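Long-range contacts in DUF3829 domain-containing protein (Bacteroides thetaiotaomicron, PDB 3RH3), which is of unknown function, an all-helical protein of the DUF3829-like family that is probably a lipoprotein in its natural form: residues A[187-193]-A[236-240]; A[228-232]-A[257-261]. All coordinates share one frame; numbering follows the deposited sequence.

Interaction 1. Residues A[187-193]-A[236-240]; sequences MDGVRID and MQKAR
With chi1 at 134° and a bend at chi2, the side chain of Arg240 reaches across to Asp193, whose CG lies anti to its own carbonyl carbon (chi1 -60°) and turns the carboxylate to meet it. The guanidinium grips side-on: NE donates to Asp193 OD1 at 2.8 Å and Arg240 NH2 to Asp193 OD2 at 2.8 Å, both bonds nearly straight. Both oxygens are met on their syn sides, and the two flat groups lie 21° apart, close to coplanar; this two-point hold fixes the rotation of the guanidinium. One face of that group rests on the backbone of Gly189, whose CA stands 3.4 Å above its plane, over the centre. Gly189 has no side chain to hold the guanidinium off, and a CB at this position would run into Arg240 CZ. The selenomethionine Met187 crosses Arg240 at about a right angle, its CE 3.6 Å from Arg240 O. Deeper in, Ile192 CG2 meets CG of selenomethionine Met236 at 4.1 Å; Met236 also touches Ile177, Met178 and Tyr181 of helix 161-181 and Met253 of helix 247-257. A salt bridge near the surface over an apolar seam thus joins two antiparallel helices, their local axes 11.2 Å apart, as in a helical bundle.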
loop_
_atom_site.group_PDB
_atom_site.type_symbol
_atom_site.label_atom_id
_atom_site.label_comp_id
_atom_site.label_asym_id
_atom_site.label_seq_id
_atom_site.Cartn_x
_atom_site.Cartn_y
_atom_site.Cartn_z
HETATM N N MSE A 187 12.397 2.523 8.034
HETATM C CA MSE A 187 11.097 2.158 8.627
HETATM C C MSE A 187 10.520 3.381 9.386
HETATM O O MSE A 187 11.173 3.945 10.254
HETATM C CB MSE A 187 11.283 0.967 9.565
HETATM C CG MSE A 187 9.964 0.372 10.002
HETATM SE SE MSE A 187 10.140 -0.431 11.704
HETATM C CE MSE A 187 10.362 1.222 12.759
ATOM N N ASP A 188 9.363 3.837 8.975
ATOM C CA ASP A 188 8.764 5.059 9.503
ATOM C C ASP A 188 7.854 4.766 10.683
ATOM O O ASP A 188 6.639 4.640 10.507
ATOM C CB ASP A 188 7.998 5.773 8.363
ATOM C CG ASP A 188 7.739 7.251 8.588
ATOM O OD1 ASP A 188 7.785 7.698 9.768
ATOM O OD2 ASP A 188 7.449 7.955 7.596
ATOM N N GLY A 189 8.468 4.707 11.877
ATOM C CA GLY A 189 7.825 4.393 13.144
ATOM C C GLY A 189 6.637 5.248 13.528
ATOM O O GLY A 189 5.554 4.732 13.806
ATOM N N VAL A 190 6.843 6.561 13.537
ATOM C CA VAL A 190 5.868 7.562 13.923
ATOM C C VAL A 190 4.629 7.474 13.010
ATOM O O VAL A 190 3.502 7.472 13.520
ATOM C CB VAL A 190 6.536 8.980 13.962
ATOM C CG1 VAL A 190 6.972 9.471 12.569
ATOM C CG2 VAL A 190 5.652 10.009 14.662
ATOM N N ARG A 191 4.826 7.343 11.672
ATOM C CA ARG A 191 3.715 7.201 10.747
ATOM C C ARG A 191 3.075 5.815 10.937
ATOM O O ARG A 191 1.841 5.730 10.969
ATOM C CB ARG A 191 4.160 7.456 9.304
ATOM C CG ARG A 191 4.580 8.910 9.064
ATOM C CD ARG A 191 3.755 9.538 7.986
ATOM N NE ARG A 191 3.965 10.982 7.955
ATOM C CZ ARG A 191 3.048 11.892 8.272
ATOM N NH1 ARG A 191 1.825 11.517 8.630
ATOM N NH2 ARG A 191 3.339 13.186 8.207
ATOM N N ILE A 192 3.876 4.747 11.183
ATOM C CA ILE A 192 3.272 3.440 11.479
ATOM C C ILE A 192 2.346 3.607 12.699
ATOM O O ILE A 192 1.195 3.159 12.626
ATOM C CB ILE A 192 4.274 2.273 11.684
ATOM C CG1 ILE A 192 5.008 1.908 10.386
ATOM C CG2 ILE A 192 3.599 1.021 12.293
ATOM C CD1 ILE A 192 6.407 1.300 10.644
ATOM N N ASP A 193 2.845 4.266 13.801
ATOM C CA ASP A 193 2.067 4.459 15.018
ATOM C C ASP A 193 0.767 5.221 14.740
ATOM O O ASP A 193 -0.276 4.809 15.225
ATOM C CB ASP A 193 2.882 5.157 16.119
ATOM C CG ASP A 193 4.137 4.395 16.544
ATOM O OD1 ASP A 193 4.165 3.138 16.375
ATOM O OD2 ASP A 193 5.122 5.061 16.986
HETATM N N MSE A 236 2.711 -6.504 13.921
HETATM C CA MSE A 236 3.278 -5.228 13.478
HETATM C C MSE A 236 3.834 -4.464 14.687
HETATM O O MSE A 236 4.924 -3.920 14.564
HETATM C CB MSE A 236 2.282 -4.387 12.653
HETATM C CG MSE A 236 2.863 -3.060 12.147
HETATM SE SE MSE A 236 4.608 -3.238 11.206
HETATM C CE MSE A 236 3.917 -3.873 9.432
ATOM N N GLN A 237 3.163 -4.480 15.869
ATOM C CA GLN A 237 3.718 -3.783 17.048
ATOM C C GLN A 237 5.112 -4.293 17.374
ATOM O O GLN A 237 6.002 -3.495 17.658
ATOM C CB GLN A 237 2.842 -3.978 18.278
ATOM C CG GLN A 237 1.844 -2.893 18.534
ATOM C CD GLN A 237 1.497 -2.837 20.002
ATOM O OE1 GLN A 237 1.961 -1.969 20.734
ATOM N NE2 GLN A 237 0.676 -3.762 20.465
ATOM N N LYS A 238 5.283 -5.638 17.322
ATOM C CA LYS A 238 6.527 -6.344 17.596
ATOM C C LYS A 238 7.565 -6.012 16.538
ATOM O O LYS A 238 8.712 -5.760 16.884
ATOM C CB LYS A 238 6.288 -7.876 17.661
ATOM C CG LYS A 238 7.547 -8.701 18.005
ATOM C CD LYS A 238 7.489 -10.122 17.450
ATOM C CE LYS A 238 8.850 -10.630 17.029
ATOM N NZ LYS A 238 8.778 -11.529 15.833
ATOM N N ALA A 239 7.184 -6.069 15.257
ATOM C CA ALA A 239 8.101 -5.768 14.156
ATOM C C ALA A 239 8.606 -4.316 14.248
ATOM O O ALA A 239 9.800 -4.059 14.150
ATOM C CB ALA A 239 7.405 -5.997 12.813
ATOM N N ARG A 240 7.687 -3.388 14.464
ATOM C CA ARG A 240 7.941 -1.954 14.545
ATOM C C ARG A 240 8.816 -1.576 15.797
ATOM O O ARG A 240 9.611 -0.618 15.740
ATOM C CB ARG A 240 6.573 -1.205 14.533
ATOM C CG ARG A 240 6.387 -0.072 15.572
ATOM C CD ARG A 240 6.837 1.174 14.934
ATOM N NE ARG A 240 6.797 2.375 15.763
ATOM C CZ ARG A 240 7.868 2.966 16.272
ATOM N NH1 ARG A 240 9.054 2.362 16.232
ATOM N NH2 ARG A 240 7.763 4.165 16.834
#

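Interaction 2. Residues A[228-232]-A[257-261]; sequences TVKSF and YEYGL
The turn that follows helix 247-257 folds back onto the side of helix 216-240, and its anchor is an edge-to-face aromatic pair. Phe232 directs its ring edge at the face of Tyr257, the planes at 86° and the centroids 5.4 Å apart, while Phe232 CB makes a CH-pi contact over the centre of the same ring, 3.8 Å from its centroid. Thr228 CG2 lies at the edge of the tyrosine ring, 3.7 Å from Tyr257 CD1. With CG anti to the carbonyl carbon (chi1 -62°), the tyrosine reaches across to the helix, its OH 3.4 Å from Ser231 CB and hydrogen-bonded to Asp235, one turn further on. An alanine in place of Tyr257 would probably open a gap beside Thr228 and Phe232 and leave Asp235 without this hydroxyl partner. Leu261 forks over the same helix: CD1 packs 3.7 Å from Phe232 CB, and Leu261 CD2 approaches Val229 CG2 to 3.7 Å. Beyond these residues, helix 161-181 packs here through Val174, which touches both Phe232 and Leu261, and through Ile177 and Met178, which touch Phe232, while Leu199 and Leu203 of helix 189-207 pack on Val229.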
loop_
_atom_site.group_PDB
_atom_site.type_symbol
_atom_site.label_atom_id
_atom_site.label_comp_id
_atom_site.label_asym_id
_atom_site.label_seq_id
_atom_site.Cartn_x
_atom_site.Cartn_y
_atom_site.Cartn_z
ATOM N N THR A 228 -8.066 -11.416 12.608
ATOM C CA THR A 228 -6.868 -11.316 11.747
ATOM C C THR A 228 -6.275 -9.916 11.824
ATOM O O THR A 228 -5.059 -9.766 11.733
ATOM C CB THR A 228 -7.236 -11.665 10.287
ATOM O OG1 THR A 228 -7.938 -12.907 10.278
ATOM C CG2 THR A 228 -6.018 -11.756 9.365
ATOM N N VAL A 229 -7.115 -8.889 11.964
ATOM C CA VAL A 229 -6.622 -7.516 12.101
ATOM C C VAL A 229 -5.852 -7.402 13.441
ATOM O O VAL A 229 -4.717 -6.902 13.452
ATOM C CB VAL A 229 -7.749 -6.466 11.978
ATOM C CG1 VAL A 229 -7.279 -5.093 12.461
ATOM C CG2 VAL A 229 -8.263 -6.377 10.543
ATOM N N LYS A 230 -6.442 -7.905 14.553
ATOM C CA LYS A 230 -5.781 -7.870 15.880
ATOM C C LYS A 230 -4.465 -8.644 15.831
ATOM O O LYS A 230 -3.494 -8.187 16.391
ATOM C CB LYS A 230 -6.672 -8.425 17.001
ATOM C CG LYS A 230 -8.001 -7.713 17.170
ATOM C CD LYS A 230 -9.034 -8.556 17.923
ATOM C CE LYS A 230 -10.435 -8.162 17.525
ATOM N NZ LYS A 230 -11.452 -9.156 17.952
ATOM N N SER A 231 -4.415 -9.782 15.105
ATOM C CA SER A 231 -3.188 -10.580 14.968
ATOM C C SER A 231 -2.148 -9.805 14.219
ATOM O O SER A 231 -0.987 -9.813 14.601
ATOM C CB SER A 231 -3.469 -11.895 14.249
ATOM O OG SER A 231 -4.078 -12.744 15.193
ATOM N N PHE A 232 -2.572 -9.119 13.154
ATOM C CA PHE A 232 -1.696 -8.280 12.337
ATOM C C PHE A 232 -1.105 -7.196 13.204
ATOM O O PHE A 232 0.096 -6.936 13.165
ATOM C CB PHE A 232 -2.435 -7.674 11.108
ATOM C CG PHE A 232 -1.609 -6.588 10.476
ATOM C CD1 PHE A 232 -0.507 -6.901 9.685
ATOM C CD2 PHE A 232 -1.838 -5.246 10.789
ATOM C CE1 PHE A 232 0.312 -5.887 9.163
ATOM C CE2 PHE A 232 -1.007 -4.236 10.277
ATOM C CZ PHE A 232 0.066 -4.567 9.475
ATOM N N TYR A 257 -0.662 -12.264 5.958
ATOM C CA TYR A 257 -1.827 -11.386 5.840
ATOM C C TYR A 257 -2.269 -11.039 4.416
ATOM O O TYR A 257 -3.344 -10.463 4.253
ATOM C CB TYR A 257 -1.560 -10.112 6.651
ATOM C CG TYR A 257 -1.377 -10.471 8.111
ATOM C CD1 TYR A 257 -2.441 -10.956 8.867
ATOM C CD2 TYR A 257 -0.122 -10.420 8.711
ATOM C CE1 TYR A 257 -2.255 -11.401 10.176
ATOM C CE2 TYR A 257 0.063 -10.811 10.037
ATOM C CZ TYR A 257 -1.001 -11.332 10.756
ATOM O OH TYR A 257 -0.835 -11.736 12.057
ATOM N N GLU A 258 -1.506 -11.459 3.409
ATOM C CA GLU A 258 -1.787 -11.288 1.979
ATOM C C GLU A 258 -3.260 -11.617 1.629
ATOM O O GLU A 258 -3.952 -10.800 1.042
ATOM C CB GLU A 258 -0.840 -12.252 1.188
ATOM C CG GLU A 258 -0.559 -11.867 -0.259
ATOM C CD GLU A 258 0.502 -12.682 -0.988
ATOM O OE1 GLU A 258 1.340 -13.334 -0.317
ATOM O OE2 GLU A 258 0.512 -12.641 -2.242
ATOM N N TYR A 259 -3.721 -12.823 1.962
ATOM C CA TYR A 259 -5.048 -13.303 1.584
ATOM C C TYR A 259 -6.145 -12.935 2.584
ATOM O O TYR A 259 -7.276 -12.690 2.159
ATOM C CB TYR A 259 -5.011 -14.811 1.307
ATOM C CG TYR A 259 -4.137 -15.097 0.104
ATOM C CD1 TYR A 259 -4.614 -14.901 -1.191
ATOM C CD2 TYR A 259 -2.798 -15.455 0.259
ATOM C CE1 TYR A 259 -3.788 -15.074 -2.301
ATOM C CE2 TYR A 259 -1.958 -15.613 -0.846
ATOM C CZ TYR A 259 -2.458 -15.418 -2.125
ATOM O OH TYR A 259 -1.632 -15.539 -3.222
ATOM N N GLY A 260 -5.809 -12.869 3.867
ATOM C CA GLY A 260 -6.769 -12.507 4.896
ATOM C C GLY A 260 -7.105 -11.032 4.920
ATOM O O GLY A 260 -8.259 -10.673 5.185
ATOM N N LEU A 261 -6.121 -10.152 4.671
ATOM C CA LEU A 261 -6.402 -8.719 4.710
ATOM C C LEU A 261 -6.220 -8.085 3.325
ATOM O O LEU A 261 -5.809 -6.927 3.219
ATOM C CB LEU A 261 -5.533 -8.037 5.786
ATOM C CG LEU A 261 -5.641 -8.644 7.210
ATOM C CD1 LEU A 261 -4.608 -8.091 8.135
ATOM C CD2 LEU A 261 -7.059 -8.484 7.809
#

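How the interactions relate
Following the chain from its N terminus, helix 161-181 leads through a connection to 187-193, where helix 189-207 starts; the chain then returns along helix 216-240, and interaction 1 closes this hairpin by joining the start of one helix to the end of the other. Interaction 2 closes a second, shorter loop, from 228-232 in the same helix through helix 247-257 to the turn at 257-261. The loops cross, since 228-232 lies within the span from 187 to 240 and 257-261 beyond it; both contacts also use helix 216-240. With centres 16 Å apart, they fasten different levels of that helix, one to helix 189-207 and the other to the C-terminal turn, within the DUF3829-like C-terminal domain.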